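Local coordinates for protein monomethylamine methyltransferase MtmB1 (Methanosarcina barkeri, PDB 1NTH) that transfers the methyl group of monomethylamine to the corrinoid cofactor of its partner protein MtmC, a step in methanogenesis from methylamine, at residues 139-149 and 425-434; 379-389 and 440-451. All blocks are in the same frame, centred on the assembly; numbering follows the deposited sequence.

How the interactions relate
Interactions 1 and 2 lie on the same side of the chain's centre, their own centres about 16 Å apart, among the helices and loops around the parallel barrel sheet. Their segments alternate along the chain: 139-149, 379-389, 425-434, then 440-451. Helix 140-148 comes after strand 125-128 and the short strand 134-135, and helix 380-393 follows strand 363-366; strands 125-128 and 363-366 are paired neighbours in that sheet. Segment 425-434 packs on helix 140-148, and 440-451 on helix 380-393. The two contacts meet directly where Ser146 OG lies 3.1 Å from Gly380 N, a probable hydrogen bond, and where the Tyr429 side chain packs on Thr379 and Met381.

Interaction 1 (139-149 and 425-434); sequences VFMPVHMSYAL and FQECYDVKTV
Val143 CG2 rests on the Phe425 ring where helix 140-148, on the outside of the TIM barrel, meets the short helix 425-428 and the start of the hairpin that follows it (strand 429-430 with 435-436). No direct hydrogen bond joins the two segments, so the evidence for the fit is in the apolar approaches. Phe425 can be followed outward. Its CB lies near Val143 CG2, and CG anti to the backbone N (chi1 171°) brings the ring alongside Val143, the two side chains passing in opposite directions. Val143 CG2 covers one ring face, 3.9 Å from the centroid and 25° off the normal, a CH-pi contact displaced toward the rim; its closest ring atom is CD2, at 3.5 Å. Farther out, the two sides of the ring diverge: CE2 reaches Pro142 CB at 4.0 Å, whereas CE1 reaches Ser146 CB at the same distance. CZ, at the tip, comes up to the carbonyl of Pro142. An alanine in place of Phe425 is likely to open a gap between Val143, Pro142 and Ser146, leaving the methyl CG2 without its aromatic face.

Farther along helix 140-148, Val434 CG1 lies 3.5 Å from Pro142 O, also touches Ser146 N, and meets Leu149 CD1 at 3.8 Å, where the two side chains cross at about a right angle. Ser146 CB is 3.8 Å from Tyr429 CE2, and Ser146 OG donates to Val143 O of its own helix. A second subunit comes up beside this end of the contact, its Arg165 packing on Met145 and Leu149. The polar link across the contact is a water: it donates to Ser146 O at 2.7 Å and accepts from Tyr429 OH at 2.6 Å, lying in the plane of the tyrosine ring.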
loop_
_atom_site.group_PDB
_atom_site.type_symbol
_atom_site.label_atom_id
_atom_site.label_comp_id
_atom_site.label_asym_id
_atom_site.label_seq_id
_atom_site.Cartn_x
_atom_site.Cartn_y
_atom_site.Cartn_z
ATOM N N VAL A 139 -10.711 26.212 15.569
ATOM C CA VAL A 139 -10.708 26.715 14.197
ATOM C C VAL A 139 -9.458 26.251 13.461
ATOM O O VAL A 139 -9.101 26.803 12.420
ATOM C CB VAL A 139 -10.763 28.262 14.138
ATOM C CG1 VAL A 139 -12.109 28.754 14.654
ATOM C CG2 VAL A 139 -9.620 28.861 14.941
ATOM N N PHE A 140 -8.802 25.222 13.989
ATOM C CA PHE A 140 -7.583 24.734 13.358
ATOM C C PHE A 140 -7.814 24.319 11.907
ATOM O O PHE A 140 -7.056 24.710 11.020
ATOM C CB PHE A 140 -6.987 23.566 14.151
ATOM C CG PHE A 140 -5.508 23.408 13.959
ATOM C CD1 PHE A 140 -4.626 24.366 14.453
ATOM C CD2 PHE A 140 -4.993 22.320 13.260
ATOM C CE1 PHE A 140 -3.254 24.246 14.250
ATOM C CE2 PHE A 140 -3.624 22.190 13.051
ATOM C CZ PHE A 140 -2.751 23.153 13.546
ATOM N N MET A 141 -8.859 23.540 11.651
ATOM C CA MET A 141 -9.120 23.125 10.278
ATOM C C MET A 141 -9.572 24.282 9.385
ATOM O O MET A 141 -9.034 24.469 8.297
ATOM C CB MET A 141 -10.129 21.970 10.247
ATOM C CG MET A 141 -9.501 20.641 10.658
ATOM S SD MET A 141 -10.556 19.204 10.375
ATOM C CE MET A 141 -10.690 19.244 8.609
ATOM N N PRO A 142 -10.553 25.086 9.837
ATOM C CA PRO A 142 -11.010 26.210 9.011
ATOM C C PRO A 142 -9.871 27.148 8.608
ATOM O O PRO A 142 -9.777 27.563 7.457
ATOM C CB PRO A 142 -12.028 26.905 9.913
ATOM C CG PRO A 142 -12.614 25.768 10.674
ATOM C CD PRO A 142 -11.404 24.934 11.029
ATOM N N VAL A 143 -9.010 27.493 9.561
ATOM C CA VAL A 143 -7.897 28.382 9.260
ATOM C C VAL A 143 -7.009 27.812 8.159
ATOM O O VAL A 143 -6.641 28.517 7.222
ATOM C CB VAL A 143 -7.036 28.652 10.513
ATOM C CG1 VAL A 143 -5.735 29.332 10.120
ATOM C CG2 VAL A 143 -7.812 29.540 11.485
ATOM N N HIS A 144 -6.660 26.536 8.261
ATOM C CA HIS A 144 -5.812 25.962 7.229
ATOM C C HIS A 144 -6.564 25.819 5.916
ATOM O O HIS A 144 -5.971 25.926 4.840
ATOM C CB HIS A 144 -5.230 24.626 7.689
ATOM C CG HIS A 144 -4.180 24.775 8.745
ATOM N ND1 HIS A 144 -4.484 24.906 10.083
ATOM C CD2 HIS A 144 -2.835 24.891 8.651
ATOM C CE1 HIS A 144 -3.370 25.097 10.768
ATOM N NE2 HIS A 144 -2.355 25.094 9.923
ATOM N N MET A 145 -7.872 25.601 5.997
ATOM C CA MET A 145 -8.672 25.486 4.785
ATOM C C MET A 145 -8.619 26.796 4.008
ATOM O O MET A 145 -8.711 26.799 2.783
ATOM C CB MET A 145 -10.122 25.120 5.119
ATOM C CG MET A 145 -10.820 24.358 3.999
ATOM S SD MET A 145 -12.554 23.979 4.323
ATOM C CE MET A 145 -12.445 23.095 5.875
ATOM N N SER A 146 -8.474 27.914 4.716
ATOM C CA SER A 146 -8.435 29.207 4.043
ATOM C C SER A 146 -7.241 29.323 3.099
ATOM O O SER A 146 -7.226 30.180 2.218
ATOM C CB SER A 146 -8.430 30.364 5.056
ATOM O OG SER A 146 -7.161 30.552 5.659
ATOM N N TYR A 147 -6.242 28.462 3.282
ATOM C CA TYR A 147 -5.079 28.473 2.405
ATOM C C TYR A 147 -5.273 27.461 1.285
ATOM O O TYR A 147 -4.981 27.751 0.124
ATOM C CB TYR A 147 -3.799 28.135 3.172
ATOM C CG TYR A 147 -3.457 29.142 4.239
ATOM C CD1 TYR A 147 -4.019 29.053 5.509
ATOM C CD2 TYR A 147 -2.577 30.193 3.974
ATOM C CE1 TYR A 147 -3.712 29.984 6.496
ATOM C CE2 TYR A 147 -2.265 31.133 4.953
ATOM C CZ TYR A 147 -2.833 31.020 6.211
ATOM O OH TYR A 147 -2.507 31.921 7.198
ATOM N N ALA A 148 -5.779 26.280 1.636
ATOM C CA ALA A 148 -6.001 25.231 0.641
ATOM C C ALA A 148 -7.027 25.664 -0.399
ATOM O O ALA A 148 -6.963 25.240 -1.548
ATOM C CB ALA A 148 -6.460 23.945 1.321
ATOM N N LEU A 149 -7.967 26.514 0.008
ATOM C CA LEU A 149 -8.997 27.001 -0.908
ATOM C C LEU A 149 -8.457 28.010 -1.922
ATOM O O LEU A 149 -9.126 28.322 -2.906
ATOM C CB LEU A 149 -10.151 27.628 -0.115
ATOM C CG LEU A 149 -11.052 26.641 0.636
ATOM C CD1 LEU A 149 -11.972 27.394 1.588
ATOM C CD2 LEU A 149 -11.857 25.820 -0.368
ATOM N N PHE A 425 -8.523 35.677 12.354
ATOM C CA PHE A 425 -9.231 34.968 11.299
ATOM C C PHE A 425 -10.740 35.122 11.490
ATOM O O PHE A 425 -11.477 35.387 10.539
ATOM C CB PHE A 425 -8.846 33.483 11.353
ATOM C CG PHE A 425 -9.670 32.597 10.458
ATOM C CD1 PHE A 425 -9.520 32.641 9.079
ATOM C CD2 PHE A 425 -10.582 31.696 11.005
ATOM C CE1 PHE A 425 -10.265 31.794 8.251
ATOM C CE2 PHE A 425 -11.330 30.848 10.190
ATOM C CZ PHE A 425 -11.170 30.899 8.809
ATOM N N GLN A 426 -11.189 34.961 12.730
ATOM C CA GLN A 426 -12.607 35.050 13.055
ATOM C C GLN A 426 -13.207 36.425 12.772
ATOM O O GLN A 426 -14.410 36.543 12.539
ATOM C CB GLN A 426 -12.844 34.702 14.529
ATOM C CG GLN A 426 -12.521 33.263 14.934
ATOM C CD GLN A 426 -11.086 33.068 15.409
ATOM O OE1 GLN A 426 -10.808 32.181 16.220
ATOM N NE2 GLN A 426 -10.171 33.882 14.900
ATOM N N GLU A 427 -12.370 37.457 12.786
ATOM C CA GLU A 427 -12.836 38.819 12.557
ATOM C C GLU A 427 -12.858 39.267 11.098
ATOM O O GLU A 427 -13.708 40.069 10.715
ATOM C CB GLU A 427 -11.990 39.805 13.373
ATOM C CG GLU A 427 -12.001 39.540 14.870
ATOM C CD GLU A 427 -11.131 40.515 15.651
ATOM O OE1 GLU A 427 -9.917 40.608 15.365
ATOM O OE2 GLU A 427 -11.665 41.188 16.556
ATOM N N CYS A 428 -11.936 38.765 10.279
ATOM C CA CYS A 428 -11.906 39.181 8.879
ATOM C C CYS A 428 -12.343 38.109 7.884
ATOM O O CYS A 428 -12.208 38.282 6.672
ATOM C CB CYS A 428 -10.521 39.718 8.511
ATOM S SG CYS A 428 -9.163 38.562 8.736
ATOM N N TYR A 429 -12.866 37.006 8.407
ATOM C CA TYR A 429 -13.373 35.912 7.583
ATOM C C TYR A 429 -14.711 35.460 8.142
ATOM O O TYR A 429 -14.989 35.630 9.331
ATOM C CB TYR A 429 -12.444 34.689 7.621
ATOM C CG TYR A 429 -11.458 34.568 6.483
ATOM C CD1 TYR A 429 -10.391 35.455 6.365
ATOM C CD2 TYR A 429 -11.573 33.541 5.542
ATOM C CE1 TYR A 429 -9.457 35.326 5.343
ATOM C CE2 TYR A 429 -10.644 33.402 4.511
ATOM C CZ TYR A 429 -9.588 34.298 4.421
ATOM O OH TYR A 429 -8.650 34.166 3.424
ATOM N N ASP A 430 -15.543 34.898 7.276
ATOM C CA ASP A 430 -16.812 34.323 7.697
ATOM C C ASP A 430 -16.370 32.884 7.946
ATOM O O ASP A 430 -16.210 32.105 7.008
ATOM C CB ASP A 430 -17.856 34.432 6.587
ATOM C CG ASP A 430 -18.283 35.870 6.336
ATOM O OD1 ASP A 430 -18.610 36.575 7.316
ATOM O OD2 ASP A 430 -18.295 36.302 5.165
ATOM N N VAL A 431 -16.143 32.550 9.212
ATOM C CA VAL A 431 -15.663 31.223 9.596
ATOM C C VAL A 431 -16.453 30.030 9.061
ATOM O O VAL A 431 -15.865 29.022 8.673
ATOM C CB VAL A 431 -15.576 31.095 11.135
ATOM C CG1 VAL A 431 -15.074 29.710 11.519
ATOM C CG2 VAL A 431 -14.648 32.164 11.689
ATOM N N LYS A 432 -17.775 30.139 9.041
ATOM C CA LYS A 432 -18.612 29.040 8.572
ATOM C C LYS A 432 -18.350 28.612 7.131
ATOM O O LYS A 432 -18.330 27.417 6.830
ATOM C CB LYS A 432 -20.089 29.398 8.763
ATOM C CG LYS A 432 -20.533 29.318 10.219
ATOM C CD LYS A 432 -21.969 29.779 10.429
ATOM C CE LYS A 432 -22.090 31.293 10.354
ATOM N NZ LYS A 432 -23.448 31.762 10.759
ATOM N N THR A 433 -18.139 29.576 6.244
ATOM C CA THR A 433 -17.889 29.270 4.839
ATOM C C THR A 433 -16.422 29.438 4.457
ATOM O O THR A 433 -16.036 29.198 3.312
ATOM C CB THR A 433 -18.739 30.166 3.927
ATOM O OG1 THR A 433 -18.484 31.541 4.244
ATOM C CG2 THR A 433 -20.221 29.866 4.124
ATOM N N VAL A 434 -15.612 29.847 5.428
ATOM C CA VAL A 434 -14.183 30.059 5.217
ATOM C C VAL A 434 -13.929 30.997 4.041
ATOM O O VAL A 434 -13.169 30.682 3.128
ATOM C CB VAL A 434 -13.442 28.720 4.976
ATOM C CG1 VAL A 434 -11.935 28.932 5.079
ATOM C CG2 VAL A 434 -13.901 27.684 5.985
HETATM O O HOH W 1 -8.824 32.260 1.647
#

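Interaction 2 (379-389 and 440-451); sequences TGMEARMMGEV and YMQVYDGARKKL
The Tyr444 ring has Met385 CE over the centre of one face, 3.6 Å from the centroid, and Glu388 OE1 at its edge; the Tyr440 ring has Met381 CB over one face, 3.8 Å from the centroid but toward the rim, and Glu382 OE2 at its edge. The motif is knobs-into-holes packing of two nearly parallel helices, 380-389 and 440-451, whose axes approach to 11.5 Å and differ by 23° in direction. Tyr444 sits among Met381, Arg384, Met385 and Glu388, while Met385 sits among Tyr444, Ala447, Arg448 and Leu451. Met385 leaves its helix with chi1 at -176° and bends at chi2 and chi3, which carries its methyl over the ring.

Tyr444 OH donates to the anti lone pair of Glu388 OE1 at 2.7 Å, the carboxylate 13° from the ring plane. Arg448 NH2 completes a salt bridge to Glu388 OE2 at 2.9 Å, from above the carboxylate plane; Arg391 is that oxygen's second partner. Arg384 lays its guanidinium against Met381 SD, while its charge pairs with Glu150 and its other N-H groups bond the carbonyls of Phe3 and Arg4 of a third subunit. At the helix start, Thr379 and Glu382 form a capping box: Thr379 N donates to Glu382 OE1 at 2.9 Å, and Thr379 OG1 accepts from Met381 N. Glu382 OE2 accepts twice, from Thr379 OG1 at 2.6 Å and from Tyr440 OH at 2.5 Å.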
loop_
_atom_site.group_PDB
_atom_site.type_symbol
_atom_site.label_atom_id
_atom_site.label_comp_id
_atom_site.label_asym_id
_atom_site.label_seq_id
_atom_site.Cartn_x
_atom_site.Cartn_y
_atom_site.Cartn_z
ATOM N N THR A 379 -4.241 34.481 7.863
ATOM C CA THR A 379 -5.296 33.982 6.982
ATOM C C THR A 379 -4.769 33.769 5.568
ATOM O O THR A 379 -3.730 34.312 5.190
ATOM C CB THR A 379 -6.496 34.951 6.883
ATOM O OG1 THR A 379 -6.210 35.963 5.912
ATOM C CG2 THR A 379 -6.785 35.600 8.231
ATOM N N GLY A 380 -5.508 32.985 4.790
ATOM C CA GLY A 380 -5.115 32.699 3.422
ATOM C C GLY A 380 -4.995 33.912 2.518
ATOM O O GLY A 380 -4.326 33.848 1.492
ATOM N N MET A 381 -5.639 35.018 2.881
ATOM C CA MET A 381 -5.562 36.227 2.062
ATOM C C MET A 381 -4.129 36.728 1.918
ATOM O O MET A 381 -3.744 37.208 0.856
ATOM C CB MET A 381 -6.433 37.341 2.652
ATOM C CG MET A 381 -7.923 37.176 2.390
ATOM S SD MET A 381 -8.367 37.350 0.639
ATOM C CE MET A 381 -8.694 39.122 0.543
ATOM N N GLU A 382 -3.339 36.622 2.982
ATOM C CA GLU A 382 -1.954 37.073 2.914
ATOM C C GLU A 382 -1.151 36.191 1.958
ATOM O O GLU A 382 -0.272 36.677 1.243
ATOM C CB GLU A 382 -1.315 37.070 4.309
ATOM C CG GLU A 382 -1.998 38.013 5.301
ATOM C CD GLU A 382 -2.889 37.279 6.288
ATOM O OE1 GLU A 382 -2.353 36.501 7.107
ATOM O OE2 GLU A 382 -4.124 37.477 6.244
ATOM N N ALA A 383 -1.456 34.897 1.946
ATOM C CA ALA A 383 -0.768 33.968 1.057
ATOM C C ALA A 383 -1.186 34.227 -0.389
ATOM O O ALA A 383 -0.398 34.037 -1.316
ATOM C CB ALA A 383 -1.092 32.525 1.448
ATOM N N ARG A 384 -2.431 34.652 -0.586
ATOM C CA ARG A 384 -2.902 34.945 -1.932
ATOM C C ARG A 384 -2.083 36.102 -2.507
ATOM O O ARG A 384 -1.659 36.061 -3.660
ATOM C CB ARG A 384 -4.386 35.331 -1.926
ATOM C CG ARG A 384 -4.927 35.641 -3.318
ATOM C CD ARG A 384 -6.258 36.374 -3.267
ATOM N NE ARG A 384 -7.324 35.571 -2.676
ATOM C CZ ARG A 384 -8.580 35.983 -2.549
ATOM N NH1 ARG A 384 -8.927 37.192 -2.975
ATOM N NH2 ARG A 384 -9.491 35.191 -2.000
ATOM N N MET A 385 -1.859 37.135 -1.697
ATOM C CA MET A 385 -1.087 38.282 -2.157
ATOM C C MET A 385 0.348 37.854 -2.444
ATOM O O MET A 385 0.937 38.248 -3.452
ATOM C CB MET A 385 -1.097 39.394 -1.108
ATOM C CG MET A 385 -0.394 40.673 -1.561
ATOM S SD MET A 385 -1.177 41.445 -3.009
ATOM C CE MET A 385 -2.460 42.401 -2.213
ATOM N N MET A 386 0.905 37.041 -1.550
ATOM C CA MET A 386 2.268 36.548 -1.707
ATOM C C MET A 386 2.393 35.855 -3.065
ATOM O O MET A 386 3.360 36.070 -3.798
ATOM C CB MET A 386 2.599 35.575 -0.565
ATOM C CG MET A 386 4.011 35.007 -0.583
ATOM S SD MET A 386 4.352 33.964 0.866
ATOM C CE MET A 386 3.445 32.472 0.443
ATOM N N GLY A 387 1.391 35.047 -3.404
ATOM C CA GLY A 387 1.403 34.333 -4.669
ATOM C C GLY A 387 1.199 35.207 -5.895
ATOM O O GLY A 387 1.892 35.040 -6.897
ATOM N N GLU A 388 0.249 36.137 -5.832
ATOM C CA GLU A 388 -0.006 37.019 -6.971
ATOM C C GLU A 388 1.205 37.893 -7.268
ATOM O O GLU A 388 1.550 38.128 -8.427
ATOM C CB GLU A 388 -1.221 37.911 -6.709
ATOM C CG GLU A 388 -2.553 37.201 -6.860
ATOM C CD GLU A 388 -3.632 38.117 -7.408
ATOM O OE1 GLU A 388 -4.188 38.927 -6.636
ATOM O OE2 GLU A 388 -3.911 38.031 -8.624
ATOM N N VAL A 389 1.846 38.374 -6.210
ATOM C CA VAL A 389 3.018 39.220 -6.360
ATOM C C VAL A 389 4.176 38.423 -6.955
ATOM O O VAL A 389 4.953 38.948 -7.754
ATOM C CB VAL A 389 3.427 39.834 -5.005
ATOM C CG1 VAL A 389 4.766 40.549 -5.132
ATOM C CG2 VAL A 389 2.353 40.820 -4.548
ATOM N N TYR A 440 -12.000 42.854 4.067
ATOM C CA TYR A 440 -10.671 42.372 3.710
ATOM C C TYR A 440 -10.445 42.495 2.207
ATOM O O TYR A 440 -9.371 42.891 1.759
ATOM C CB TYR A 440 -10.484 40.909 4.135
ATOM C CG TYR A 440 -9.038 40.544 4.421
ATOM C CD1 TYR A 440 -7.989 41.265 3.845
ATOM C CD2 TYR A 440 -8.717 39.488 5.275
ATOM C CE1 TYR A 440 -6.658 40.951 4.115
ATOM C CE2 TYR A 440 -7.381 39.164 5.553
ATOM C CZ TYR A 440 -6.362 39.901 4.971
ATOM O OH TYR A 440 -5.046 39.608 5.253
ATOM N N MET A 441 -11.459 42.149 1.425
ATOM C CA MET A 441 -11.344 42.231 -0.023
ATOM C C MET A 441 -11.034 43.658 -0.468
ATOM O O MET A 441 -10.263 43.870 -1.404
ATOM C CB MET A 441 -12.632 41.730 -0.675
ATOM C CG MET A 441 -12.842 40.231 -0.497
ATOM S SD MET A 441 -14.477 39.666 -0.992
ATOM C CE MET A 441 -14.372 39.832 -2.755
ATOM N N GLN A 442 -11.626 44.634 0.215
ATOM C CA GLN A 442 -11.394 46.037 -0.115
ATOM C C GLN A 442 -9.966 46.437 0.244
ATOM O O GLN A 442 -9.314 47.170 -0.500
ATOM C CB GLN A 442 -12.388 46.932 0.630
ATOM C CG GLN A 442 -13.828 46.803 0.152
ATOM C CD GLN A 442 -14.792 47.653 0.962
ATOM O OE1 GLN A 442 -14.392 48.620 1.608
ATOM N NE2 GLN A 442 -16.073 47.302 0.917
ATOM N N VAL A 443 -9.485 45.952 1.385
ATOM C CA VAL A 443 -8.126 46.244 1.828
ATOM C C VAL A 443 -7.147 45.650 0.816
ATOM O O VAL A 443 -6.159 46.281 0.442
ATOM C CB VAL A 443 -7.850 45.632 3.223
ATOM C CG1 VAL A 443 -6.375 45.760 3.575
ATOM C CG2 VAL A 443 -8.695 46.336 4.273
ATOM N N TYR A 444 -7.439 44.430 0.376
ATOM C CA TYR A 444 -6.604 43.733 -0.596
ATOM C C TYR A 444 -6.523 44.553 -1.884
ATOM O O TYR A 444 -5.441 44.761 -2.432
ATOM C CB TYR A 444 -7.202 42.353 -0.897
ATOM C CG TYR A 444 -6.318 41.436 -1.721
ATOM C CD1 TYR A 444 -5.480 40.503 -1.104
ATOM C CD2 TYR A 444 -6.337 41.484 -3.113
ATOM C CE1 TYR A 444 -4.687 39.634 -1.859
ATOM C CE2 TYR A 444 -5.547 40.622 -3.878
ATOM C CZ TYR A 444 -4.727 39.699 -3.243
ATOM O OH TYR A 444 -3.962 38.835 -3.997
ATOM N N ASP A 445 -7.672 45.020 -2.367
ATOM C CA ASP A 445 -7.702 45.814 -3.591
ATOM C C ASP A 445 -6.861 47.076 -3.460
ATOM O O ASP A 445 -6.142 47.450 -4.386
ATOM C CB ASP A 445 -9.136 46.207 -3.952
ATOM C CG ASP A 445 -9.981 45.020 -4.343
ATOM O OD1 ASP A 445 -9.423 44.060 -4.915
ATOM O OD2 ASP A 445 -11.205 45.051 -4.092
ATOM N N GLY A 446 -6.957 47.730 -2.308
ATOM C CA GLY A 446 -6.195 48.944 -2.089
ATOM C C GLY A 446 -4.702 48.707 -2.175
ATOM O O GLY A 446 -3.973 49.489 -2.787
ATOM N N ALA A 447 -4.244 47.622 -1.560
ATOM C CA ALA A 447 -2.826 47.286 -1.567
ATOM C C ALA A 447 -2.363 46.931 -2.977
ATOM O O ALA A 447 -1.293 47.352 -3.416
ATOM C CB ALA A 447 -2.563 46.119 -0.618
ATOM N N ARG A 448 -3.181 46.160 -3.684
ATOM C CA ARG A 448 -2.857 45.743 -5.041
ATOM C C ARG A 448 -2.715 46.964 -5.943
ATOM O O ARG A 448 -1.815 47.030 -6.780
ATOM C CB ARG A 448 -3.957 44.827 -5.578
ATOM C CG ARG A 448 -3.543 43.943 -6.741
ATOM C CD ARG A 448 -4.746 43.152 -7.235
ATOM N NE ARG A 448 -4.381 41.956 -7.993
ATOM C CZ ARG A 448 -4.633 41.781 -9.285
ATOM N NH1 ARG A 448 -5.252 42.729 -9.977
ATOM N NH2 ARG A 448 -4.287 40.647 -9.879
ATOM N N LYS A 449 -3.610 47.930 -5.762
ATOM C CA LYS A 449 -3.584 49.149 -6.562
ATOM C C LYS A 449 -2.273 49.905 -6.374
ATOM O O LYS A 449 -1.694 50.402 -7.338
ATOM C CB LYS A 449 -4.765 50.052 -6.189
ATOM C CG LYS A 449 -4.790 51.383 -6.933
ATOM C CD LYS A 449 -4.782 51.182 -8.441
ATOM C CE LYS A 449 -4.738 52.515 -9.175
ATOM N NZ LYS A 449 -5.924 53.358 -8.857
ATOM N N LYS A 450 -1.803 49.987 -5.133
ATOM C CA LYS A 450 -0.554 50.681 -4.851
ATOM C C LYS A 450 0.624 49.975 -5.506
ATOM O O LYS A 450 1.563 50.620 -5.972
ATOM C CB LYS A 450 -0.330 50.792 -3.341
ATOM C CG LYS A 450 -1.281 51.768 -2.670
ATOM C CD LYS A 450 -0.891 52.053 -1.230
ATOM C CE LYS A 450 -1.813 53.102 -0.627
ATOM N NZ LYS A 450 -1.395 53.498 0.745
ATOM N N LEU A 451 0.575 48.648 -5.545
ATOM C CA LEU A 451 1.649 47.882 -6.163
ATOM C C LEU A 451 1.655 48.114 -7.671
ATOM O O LEU A 451 2.712 48.187 -8.293
ATOM C CB LEU A 451 1.482 46.391 -5.850
ATOM C CG LEU A 451 1.700 46.007 -4.381
ATOM C CD1 LEU A 451 1.323 44.548 -4.166
ATOM C CD2 LEU A 451 3.156 46.248 -3.994
#